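Long-range contacts in transcriptional regulator, TetR family (Marinobacter aquaeolei, PDB 3NNR), which probably binds DNA as a TetR-family transcriptional regulator, through a predicted helix-turn-helix motif: residues L17-G22 and Y95-R100; S87-L92 and L157-W162; I52-F57 and D109-Q114. All coordinates share one frame; numbering follows the deposited sequence.

Interaction 1: residues L17-G22 and Y95-R100. With SO4 (sulfate ion), chain D.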
loop_
_atom_site.group_PDB
_atom_site.type_symbol
_atom_site.label_atom_id
_atom_site.label_comp_id
_atom_site.label_asym_id
_atom_site.label_seq_id
_atom_site.Cartn_x
_atom_site.Cartn_y
_atom_site.Cartn_z
ATOM N N LEU A 17 10.585 -11.912 16.213
ATOM C CA LEU A 17 11.833 -11.676 15.462
ATOM C C LEU A 17 11.511 -11.145 14.052
ATOM O O LEU A 17 12.099 -10.163 13.643
ATOM C CB LEU A 17 12.703 -12.931 15.425
ATOM C CG LEU A 17 13.341 -13.379 16.751
ATOM C CD1 LEU A 17 13.830 -14.776 16.612
ATOM C CD2 LEU A 17 14.485 -12.457 17.228
ATOM N N PHE A 18 10.526 -11.726 13.357
ATOM C CA PHE A 18 10.129 -11.223 12.045
ATOM C C PHE A 18 9.649 -9.760 12.106
ATOM O O PHE A 18 10.085 -8.981 11.305
ATOM C CB PHE A 18 9.069 -12.086 11.324
ATOM C CG PHE A 18 9.482 -13.530 11.040
ATOM C CD1 PHE A 18 10.820 -13.933 10.912
ATOM C CD2 PHE A 18 8.491 -14.484 10.799
ATOM C CE1 PHE A 18 11.149 -15.296 10.640
ATOM C CE2 PHE A 18 8.805 -15.832 10.510
ATOM C CZ PHE A 18 10.148 -16.227 10.430
ATOM N N ASN A 19 8.780 -9.419 13.058
ATOM C CA ASN A 19 8.248 -8.063 13.232
ATOM C C ASN A 19 9.337 -7.045 13.587
ATOM O O ASN A 19 9.352 -5.928 13.041
ATOM C CB ASN A 19 7.187 -8.004 14.359
ATOM C CG ASN A 19 5.814 -8.600 13.990
ATOM O OD1 ASN A 19 5.481 -8.875 12.836
ATOM N ND2 ASN A 19 4.981 -8.736 15.008
ATOM N N ASP A 20 10.255 -7.448 14.455
ATOM C CA ASP A 20 11.298 -6.578 14.963
ATOM C C ASP A 20 12.479 -6.424 13.992
ATOM O O ASP A 20 12.924 -5.301 13.761
ATOM C CB ASP A 20 11.789 -7.084 16.334
ATOM C CG ASP A 20 12.710 -6.086 17.046
ATOM O OD1 ASP A 20 12.269 -4.929 17.278
ATOM O OD2 ASP A 20 13.858 -6.469 17.405
ATOM N N LYS A 21 13.009 -7.533 13.466
ATOM C CA LYS A 21 14.195 -7.501 12.562
ATOM C C LYS A 21 13.893 -7.632 11.053
ATOM O O LYS A 21 14.750 -7.324 10.244
ATOM C CB LYS A 21 15.190 -8.615 12.939
ATOM C CG LYS A 21 15.691 -8.677 14.384
ATOM C CD LYS A 21 16.565 -7.548 14.768
ATOM C CE LYS A 21 17.170 -7.781 16.164
ATOM N NZ LYS A 21 17.822 -6.543 16.731
ATOM N N GLY A 22 12.708 -8.096 10.678
ATOM C CA GLY A 22 12.346 -8.314 9.269
ATOM C C GLY A 22 12.523 -9.786 8.970
ATOM O O GLY A 22 13.564 -10.353 9.322
ATOM N N TYR A 95 0.956 -8.334 13.168
ATOM C CA TYR A 95 1.509 -9.185 12.143
ATOM C C TYR A 95 2.193 -8.313 11.078
ATOM O O TYR A 95 2.270 -8.689 9.910
ATOM C CB TYR A 95 0.375 -10.048 11.568
ATOM C CG TYR A 95 -0.126 -11.076 12.559
ATOM C CD1 TYR A 95 -0.996 -10.714 13.592
ATOM C CD2 TYR A 95 0.269 -12.424 12.480
ATOM C CE1 TYR A 95 -1.456 -11.638 14.539
ATOM C CE2 TYR A 95 -0.202 -13.389 13.439
ATOM C CZ TYR A 95 -1.072 -12.979 14.469
ATOM O OH TYR A 95 -1.564 -13.868 15.445
ATOM N N ARG A 96 2.771 -7.184 11.512
ATOM C CA ARG A 96 3.379 -6.207 10.592
ATOM C C ARG A 96 4.421 -6.782 9.634
ATOM O O ARG A 96 4.581 -6.240 8.532
ATOM C CB ARG A 96 3.915 -4.937 11.328
ATOM C CG ARG A 96 5.273 -5.090 11.991
ATOM C CD ARG A 96 5.560 -4.063 13.113
ATOM N NE ARG A 96 4.936 -4.569 14.325
ATOM C CZ ARG A 96 5.530 -4.852 15.482
ATOM N NH1 ARG A 96 6.812 -4.582 15.715
ATOM N NH2 ARG A 96 4.787 -5.348 16.464
ATOM N N PHE A 97 5.112 -7.844 10.044
ATOM C CA PHE A 97 6.145 -8.505 9.197
ATOM C C PHE A 97 5.580 -9.029 7.865
ATOM O O PHE A 97 6.284 -9.067 6.859
ATOM C CB PHE A 97 6.831 -9.685 9.929
ATOM C CG PHE A 97 6.110 -10.998 9.753
ATOM C CD1 PHE A 97 5.001 -11.301 10.506
ATOM C CD2 PHE A 97 6.505 -11.901 8.744
ATOM C CE1 PHE A 97 4.296 -12.506 10.313
ATOM C CE2 PHE A 97 5.811 -13.074 8.527
ATOM C CZ PHE A 97 4.694 -13.382 9.313
ATOM N N PHE A 98 4.320 -9.441 7.879
ATOM C CA PHE A 98 3.684 -10.063 6.723
ATOM C C PHE A 98 3.529 -9.109 5.537
ATOM O O PHE A 98 4.084 -9.359 4.467
ATOM C CB PHE A 98 2.358 -10.672 7.148
ATOM C CG PHE A 98 1.723 -11.520 6.113
ATOM C CD1 PHE A 98 2.161 -12.809 5.909
ATOM C CD2 PHE A 98 0.650 -11.049 5.372
ATOM C CE1 PHE A 98 1.572 -13.608 4.950
ATOM C CE2 PHE A 98 0.052 -11.839 4.417
ATOM C CZ PHE A 98 0.519 -13.118 4.199
ATOM N N HIS A 99 2.849 -7.989 5.749
ATOM C CA HIS A 99 2.629 -7.011 4.654
ATOM C C HIS A 99 3.898 -6.323 4.155
ATOM O O HIS A 99 3.942 -5.856 3.011
ATOM C CB HIS A 99 1.557 -6.003 5.027
ATOM C CG HIS A 99 0.263 -6.660 5.372
ATOM N ND1 HIS A 99 0.003 -7.150 6.637
ATOM C CD2 HIS A 99 -0.814 -6.971 4.609
ATOM C CE1 HIS A 99 -1.196 -7.710 6.638
ATOM N NE2 HIS A 99 -1.714 -7.611 5.423
ATOM N N ARG A 100 4.927 -6.324 4.995
ATOM C CA ARG A 100 6.205 -5.710 4.685
ATOM C C ARG A 100 6.968 -6.489 3.609
ATOM O O ARG A 100 7.525 -5.877 2.696
ATOM C CB ARG A 100 7.009 -5.593 5.963
ATOM C CG ARG A 100 8.367 -4.944 5.836
ATOM C CD ARG A 100 8.800 -4.475 7.219
ATOM N NE ARG A 100 9.023 -5.570 8.130
ATOM C CZ ARG A 100 8.975 -5.522 9.464
ATOM N NH1 ARG A 100 8.626 -4.442 10.133
ATOM N NH2 ARG A 100 9.247 -6.623 10.143
HETATM S S SO4 D . 9.267 -2.027 14.023
HETATM O O1 SO4 D . 9.064 -0.669 14.538
HETATM O O2 SO4 D . 10.541 -2.259 13.293
HETATM O O3 SO4 D . 9.250 -2.924 15.196
HETATM O O4 SO4 D . 8.149 -2.155 13.094
#

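Interaction 2: residues S87-L92 and L157-W162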
loop_
_atom_site.group_PDB
_atom_site.type_symbol
_atom_site.label_atom_id
_atom_site.label_comp_id
_atom_site.label_asym_id
_atom_site.label_seq_id
_atom_site.Cartn_x
_atom_site.Cartn_y
_atom_site.Cartn_z
ATOM N N SER A 87 -9.835 -3.285 15.258
ATOM C CA SER A 87 -9.370 -4.660 15.385
ATOM C C SER A 87 -8.519 -5.091 14.211
ATOM O O SER A 87 -7.527 -5.775 14.403
ATOM C CB SER A 87 -10.563 -5.612 15.604
ATOM O OG SER A 87 -11.407 -5.710 14.471
ATOM N N VAL A 88 -8.917 -4.687 13.003
ATOM C CA VAL A 88 -8.142 -4.933 11.794
ATOM C C VAL A 88 -6.818 -4.137 11.876
ATOM O O VAL A 88 -5.783 -4.687 11.563
ATOM C CB VAL A 88 -8.943 -4.601 10.498
ATOM C CG1 VAL A 88 -8.074 -4.691 9.295
ATOM C CG2 VAL A 88 -10.102 -5.576 10.347
ATOM N N PHE A 89 -6.854 -2.868 12.303
ATOM C CA PHE A 89 -5.602 -2.094 12.461
ATOM C C PHE A 89 -4.674 -2.734 13.497
ATOM O O PHE A 89 -3.480 -2.828 13.241
ATOM C CB PHE A 89 -5.813 -0.594 12.743
ATOM C CG PHE A 89 -5.975 0.243 11.498
ATOM C CD1 PHE A 89 -4.864 0.599 10.744
ATOM C CD2 PHE A 89 -7.212 0.697 11.088
ATOM C CE1 PHE A 89 -5.003 1.378 9.578
ATOM C CE2 PHE A 89 -7.353 1.477 9.948
ATOM C CZ PHE A 89 -6.253 1.811 9.193
ATOM N N ASP A 90 -5.216 -3.181 14.627
ATOM C CA ASP A 90 -4.422 -3.916 15.633
ATOM C C ASP A 90 -3.806 -5.174 15.025
ATOM O O ASP A 90 -2.663 -5.494 15.316
ATOM C CB ASP A 90 -5.267 -4.347 16.827
ATOM C CG ASP A 90 -4.438 -5.066 17.905
ATOM O OD1 ASP A 90 -3.699 -4.344 18.623
ATOM O OD2 ASP A 90 -4.531 -6.330 18.026
ATOM N N GLY A 91 -4.562 -5.880 14.186
ATOM C CA GLY A 91 -4.049 -7.074 13.506
ATOM C C GLY A 91 -2.858 -6.756 12.618
ATOM O O GLY A 91 -1.816 -7.406 12.704
ATOM N N LEU A 92 -3.025 -5.743 11.771
ATOM C CA LEU A 92 -1.975 -5.278 10.892
ATOM C C LEU A 92 -0.687 -4.868 11.649
ATOM O O LEU A 92 0.416 -5.050 11.120
ATOM C CB LEU A 92 -2.471 -4.134 10.002
ATOM C CG LEU A 92 -3.525 -4.475 8.933
ATOM C CD1 LEU A 92 -4.032 -3.168 8.327
ATOM C CD2 LEU A 92 -2.960 -5.342 7.841
ATOM N N LEU A 157 -7.260 -0.884 0.111
ATOM C CA LEU A 157 -6.025 -0.255 -0.362
ATOM C C LEU A 157 -5.460 0.732 0.675
ATOM O O LEU A 157 -4.258 0.767 0.910
ATOM C CB LEU A 157 -6.255 0.443 -1.724
ATOM C CG LEU A 157 -6.481 -0.444 -2.966
ATOM C CD1 LEU A 157 -6.975 0.353 -4.190
ATOM C CD2 LEU A 157 -5.196 -1.162 -3.356
ATOM N N VAL A 158 -6.340 1.508 1.303
ATOM C CA VAL A 158 -5.946 2.478 2.327
ATOM C C VAL A 158 -5.502 1.800 3.609
ATOM O O VAL A 158 -4.478 2.161 4.154
ATOM C CB VAL A 158 -7.073 3.497 2.635
ATOM C CG1 VAL A 158 -6.830 4.227 3.971
ATOM C CG2 VAL A 158 -7.214 4.485 1.463
ATOM N N ILE A 159 -6.264 0.832 4.084
ATOM C CA ILE A 159 -5.954 0.173 5.355
ATOM C C ILE A 159 -4.634 -0.580 5.307
ATOM O O ILE A 159 -3.770 -0.367 6.132
ATOM C CB ILE A 159 -7.068 -0.776 5.814
ATOM C CG1 ILE A 159 -8.321 0.021 6.173
ATOM C CG2 ILE A 159 -6.655 -1.484 7.067
ATOM C CD1 ILE A 159 -9.502 -0.826 6.645
ATOM N N THR A 160 -4.464 -1.401 4.294
ATOM C CA THR A 160 -3.270 -2.243 4.179
ATOM C C THR A 160 -2.005 -1.511 3.797
ATOM O O THR A 160 -0.955 -2.107 3.898
ATOM C CB THR A 160 -3.499 -3.410 3.213
ATOM O OG1 THR A 160 -3.730 -2.923 1.890
ATOM C CG2 THR A 160 -4.670 -4.208 3.680
ATOM N N ASN A 161 -2.090 -0.254 3.364
ATOM C CA ASN A 161 -0.916 0.552 3.055
ATOM C C ASN A 161 -0.617 1.652 4.100
ATOM O O ASN A 161 0.273 2.499 3.869
ATOM C CB ASN A 161 -1.114 1.245 1.675
ATOM C CG ASN A 161 0.219 1.597 0.960
ATOM O OD1 ASN A 161 1.201 0.841 1.046
ATOM N ND2 ASN A 161 0.238 2.739 0.220
ATOM N N TRP A 162 -1.321 1.660 5.236
ATOM C CA TRP A 162 -1.145 2.727 6.235
ATOM C C TRP A 162 0.189 2.607 6.980
ATOM O O TRP A 162 0.871 3.613 7.129
ATOM C CB TRP A 162 -2.322 2.753 7.215
ATOM C CG TRP A 162 -2.246 3.909 8.166
ATOM C CD1 TRP A 162 -2.088 3.850 9.512
ATOM C CD2 TRP A 162 -2.269 5.295 7.823
ATOM N NE1 TRP A 162 -2.041 5.119 10.042
ATOM C CE2 TRP A 162 -2.138 6.024 9.024
ATOM C CE3 TRP A 162 -2.392 5.999 6.607
ATOM C CZ2 TRP A 162 -2.132 7.430 9.057
ATOM C CZ3 TRP A 162 -2.367 7.372 6.633
ATOM C CH2 TRP A 162 -2.260 8.085 7.856
#

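Interaction 3: residues I52-F57 and D109-Q114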
loop_
_atom_site.group_PDB
_atom_site.type_symbol
_atom_site.label_atom_id
_atom_site.label_comp_id
_atom_site.label_asym_id
_atom_site.label_seq_id
_atom_site.Cartn_x
_atom_site.Cartn_y
_atom_site.Cartn_z
ATOM N N ILE A 52 6.926 -22.131 9.030
ATOM C CA ILE A 52 6.685 -21.269 10.188
ATOM C C ILE A 52 5.760 -20.154 9.741
ATOM O O ILE A 52 4.691 -19.963 10.320
ATOM C CB ILE A 52 7.982 -20.681 10.830
ATOM C CG1 ILE A 52 8.852 -21.825 11.402
ATOM C CG2 ILE A 52 7.640 -19.751 11.984
ATOM C CD1 ILE A 52 10.231 -21.372 12.003
ATOM N N ILE A 53 6.149 -19.477 8.662
ATOM C CA ILE A 53 5.394 -18.335 8.144
ATOM C C ILE A 53 3.947 -18.708 7.789
ATOM O O ILE A 53 3.015 -17.961 8.136
ATOM C CB ILE A 53 6.105 -17.712 6.937
ATOM C CG1 ILE A 53 7.438 -17.079 7.364
ATOM C CG2 ILE A 53 5.227 -16.617 6.272
ATOM C CD1 ILE A 53 8.318 -16.693 6.174
ATOM N N TYR A 54 3.755 -19.861 7.141
ATOM C CA TYR A 54 2.414 -20.285 6.730
ATOM C C TYR A 54 1.500 -20.442 7.945
ATOM O O TYR A 54 0.367 -19.947 7.955
ATOM C CB TYR A 54 2.457 -21.587 5.954
ATOM C CG TYR A 54 1.122 -22.074 5.426
ATOM C CD1 TYR A 54 0.374 -21.282 4.562
ATOM C CD2 TYR A 54 0.659 -23.369 5.678
ATOM C CE1 TYR A 54 -0.842 -21.716 4.021
ATOM C CE2 TYR A 54 -0.580 -23.839 5.115
ATOM C CZ TYR A 54 -1.310 -22.998 4.292
ATOM O OH TYR A 54 -2.500 -23.387 3.750
ATOM N N GLU A 55 2.005 -21.114 8.970
ATOM C CA GLU A 55 1.215 -21.320 10.186
ATOM C C GLU A 55 0.934 -20.017 10.936
ATOM O O GLU A 55 -0.158 -19.844 11.451
ATOM C CB GLU A 55 1.838 -22.374 11.089
ATOM C CG GLU A 55 0.876 -22.711 12.291
ATOM C CD GLU A 55 0.993 -24.105 12.823
ATOM O OE1 GLU A 55 1.579 -24.950 12.094
ATOM O OE2 GLU A 55 0.469 -24.360 13.953
ATOM N N ILE A 56 1.892 -19.098 10.971
ATOM C CA ILE A 56 1.648 -17.777 11.538
ATOM C C ILE A 56 0.508 -17.093 10.755
ATOM O O ILE A 56 -0.424 -16.556 11.361
ATOM C CB ILE A 56 2.890 -16.889 11.502
ATOM C CG1 ILE A 56 3.963 -17.396 12.485
ATOM C CG2 ILE A 56 2.512 -15.462 11.831
ATOM C CD1 ILE A 56 5.362 -16.659 12.360
ATOM N N PHE A 57 0.593 -17.113 9.425
ATOM C CA PHE A 57 -0.478 -16.559 8.594
ATOM C C PHE A 57 -1.842 -17.197 8.894
ATOM O O PHE A 57 -2.856 -16.496 8.996
ATOM C CB PHE A 57 -0.196 -16.705 7.100
ATOM C CG PHE A 57 -1.399 -16.442 6.261
ATOM C CD1 PHE A 57 -1.825 -15.137 6.047
ATOM C CD2 PHE A 57 -2.138 -17.474 5.741
ATOM C CE1 PHE A 57 -2.959 -14.878 5.316
ATOM C CE2 PHE A 57 -3.284 -17.220 5.014
ATOM C CZ PHE A 57 -3.685 -15.913 4.799
ATOM N N ASP A 109 5.866 -19.315 -1.468
ATOM C CA ASP A 109 4.921 -20.337 -1.095
ATOM C C ASP A 109 3.586 -20.280 -1.841
ATOM O O ASP A 109 2.735 -19.413 -1.575
ATOM C CB ASP A 109 4.700 -20.232 0.417
ATOM C CG ASP A 109 4.024 -21.456 1.006
ATOM O OD1 ASP A 109 3.443 -22.267 0.261
ATOM O OD2 ASP A 109 4.081 -21.619 2.249
ATOM N N PRO A 110 3.377 -21.242 -2.751
ATOM C CA PRO A 110 2.093 -21.322 -3.464
ATOM C C PRO A 110 0.866 -21.533 -2.592
ATOM O O PRO A 110 -0.218 -21.105 -2.977
ATOM C CB PRO A 110 2.296 -22.507 -4.396
ATOM C CG PRO A 110 3.744 -22.410 -4.750
ATOM C CD PRO A 110 4.433 -21.962 -3.481
ATOM N N ARG A 111 1.040 -22.172 -1.435
ATOM C CA ARG A 111 -0.063 -22.402 -0.494
ATOM C C ARG A 111 -0.483 -21.076 0.088
ATOM O O ARG A 111 -1.676 -20.786 0.196
ATOM C CB ARG A 111 0.337 -23.305 0.669
ATOM C CG ARG A 111 0.857 -24.699 0.318
ATOM C CD ARG A 111 1.513 -25.350 1.561
ATOM N NE ARG A 111 2.582 -24.511 2.135
ATOM C CZ ARG A 111 3.357 -24.829 3.176
ATOM N NH1 ARG A 111 3.267 -26.011 3.779
ATOM N NH2 ARG A 111 4.271 -23.957 3.604
ATOM N N LEU A 112 0.516 -20.285 0.471
ATOM C CA LEU A 112 0.296 -18.961 1.054
ATOM C C LEU A 112 -0.331 -18.016 0.048
ATOM O O LEU A 112 -1.256 -17.297 0.358
ATOM C CB LEU A 112 1.621 -18.409 1.552
ATOM C CG LEU A 112 1.624 -17.159 2.416
ATOM C CD1 LEU A 112 0.731 -17.352 3.572
ATOM C CD2 LEU A 112 3.056 -16.874 2.896
ATOM N N ARG A 113 0.164 -18.052 -1.175
ATOM C CA ARG A 113 -0.363 -17.248 -2.280
ATOM C C ARG A 113 -1.832 -17.580 -2.528
ATOM O O ARG A 113 -2.667 -16.682 -2.622
ATOM C CB ARG A 113 0.450 -17.542 -3.555
ATOM C CG ARG A 113 0.165 -16.693 -4.798
ATOM C CD ARG A 113 0.816 -17.388 -6.029
ATOM N NE ARG A 113 2.240 -17.719 -5.802
ATOM C CZ ARG A 113 2.938 -18.716 -6.385
ATOM N NH1 ARG A 113 2.385 -19.576 -7.272
ATOM N NH2 ARG A 113 4.227 -18.878 -6.052
ATOM N N GLN A 114 -2.139 -18.873 -2.613
ATOM C CA GLN A 114 -3.519 -19.334 -2.826
ATOM C C GLN A 114 -4.411 -18.843 -1.668
ATOM O O GLN A 114 -5.335 -18.053 -1.901
ATOM C CB GLN A 114 -3.551 -20.865 -3.016
ATOM C CG GLN A 114 -4.920 -21.567 -3.103
ATOM C CD GLN A 114 -5.709 -21.247 -4.366
ATOM O OE1 GLN A 114 -6.005 -22.156 -5.136
ATOM N NE2 GLN A 114 -6.046 -19.963 -4.590
#

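Interaction 1: residues L17-G22 and Y95-R100
Asn19 and Phe97 meet where helix 6-21 passes helix 96-100, and here the packing is tight. Asn19 OD1 accepts the backbone N-H of Phe97 at 3.0 Å, with the nitrogen tilted 28° from the carbonyl plane, while ND2 of the same amide donates to Ser94 O. An asparagine suits this buried place because its two ends answer an N-H and a carbonyl, of Phe97 and Ser94, where the chain turns into helix 96-100. The same OD1 lies at the edge of the Phe97 ring, in its plane. Phe18 CD2 comes over one face of that ring, toward its rim, while Phe18 CB makes the closest approach, 3.5 Å from Phe97 CG; Ile53 and Ile56 of helix 49-67 add to the cluster. The contact thus joins the N-terminal DNA-binding domain of the TetR fold to its regulatory domain. Toward a sulfate, probably from the crystallisation liquor, the fit is looser and charged. Arg100 NH2 donates to Asn19 O at 3.0 Å from above the carbonyl plane. The Arg96 guanidinium stacks on the Asn19 amide, planes 27° apart, brought over it by a bend at chi3 (83°). Its NH1 makes a weak bond to sulfate O3, and its NE donates to Trp93 O. Replacing Arg96 by an alanine is likely to leave Trp93 O without this donor and uncover one side of the Asn19 amide.

Interaction 2: residues S87-L92 and L157-W162
Ile159 fits among Val88, Phe89 and Leu92, joining helix 78-94 to the end of helix 145-160 in the all-helical regulatory domain of the TetR fold. Its CG2 methyl does most of the touching. Leu92 CD1 comes within 3.4 Å of Ile159 CG2, the two side chains crossing at about a right angle. The same methyl sits over one face of the Phe89 ring, offset toward the rim, in a CH-pi contact 4.2 Å from the centroid. Val88 CG1 approaches it more loosely. A beta-branched isoleucine suits the place: with CG1 beside its backbone N (chi1 -67°), CG2 faces the leucine while both branches reach the phenylalanine. Farther along, Phe89 meets Trp162 just past the helix break, their ring planes nearly perpendicular at 87°.

Outside this apolar first shell, Val190 of helix 186-194 backs Ile159 and Ile187 packs on Phe89, while Tyr60 of helix 49-67 touches Leu92. Thr160 turns its hydroxyl to Trp156 O, one turn back on its own helix. Beyond lies the second subunit, whose Leu153 packs on Trp162. Within the chain, Phe89 CE1 lies 3.8 Å from both CB and CD1 of Trp162.

Interaction 3: residues I52-F57 and D109-Q114
Leu112 is the bump that helix 110-136 pushes into the hollow formed by Ile53, Tyr54 and Phe57 of helix 49-67. Its CD1 methyl approaches Phe57 obliquely, 3.5 Å from CG, and also touches Tyr54 CD1. The other branch, CD2, turns to Ile53 CG2 at 4.0 Å. A forked leucine thus fills two parts of the hollow at once, with Leu105 and Phe98 packed against it from neighbouring helices.

Beside this greasy core Tyr54 projects from its own helix toward Arg111, its ring carried outward by CG lying opposite the backbone N (chi1 -177°). Arg111 folds over one face of the ring: CB rests above the CE1 and CZ side, 4.3 Å from the centroid, and the guanidinium lies flat and off-centre near CD2, its plane 14° from that of the ring. The stack is a cation-pi contact. Asp109 holds the guanidinium flat, gripping it side-on with NE bound to OD1 and NH2 to OD2, the latter a salt bridge of 2.7 Å. Asp51 takes a second salt bridge from NH2, so the positive charge is probably well balanced. Tyrosine suits its place by giving arginine a broad face while its OH reaches past the stack to Asp115.

Asp109 OD1 also accepts the backbone N-H of Arg111 at 2.9 Å, making this aspartate the N-cap of helix 110-136. The nearly aligned helix segments, 21° apart, pack where the helix following the predicted helix-turn-helix runs from the DNA-binding domain into the regulatory body, a connection characteristic of TetR-family regulators.

How the interactions relate
Interactions 1 and 3 both join the DNA-binding end of the chain to the regulatory domain, and they touch through Phe18 with Ile53, Phe97 with Ile56 and Phe98 with Phe57, forming one apolar seam around helix 49-67. Each pairs that seam with polar chemistry: arginines near a backbone carbonyl and a sulfate in interaction 1, which is partly buried, and an arginine held by carboxylates over an aromatic ring in interaction 3, which is buried apart from the exposed Arg111 at its rim. Interaction 2 is core, its centre about 5 Å from the centre of the chain, and its contacts are entirely apolar. It meets interaction 1 where Leu92 packs on His99, but stays about 9 Å from interaction 3 at the nearest atoms.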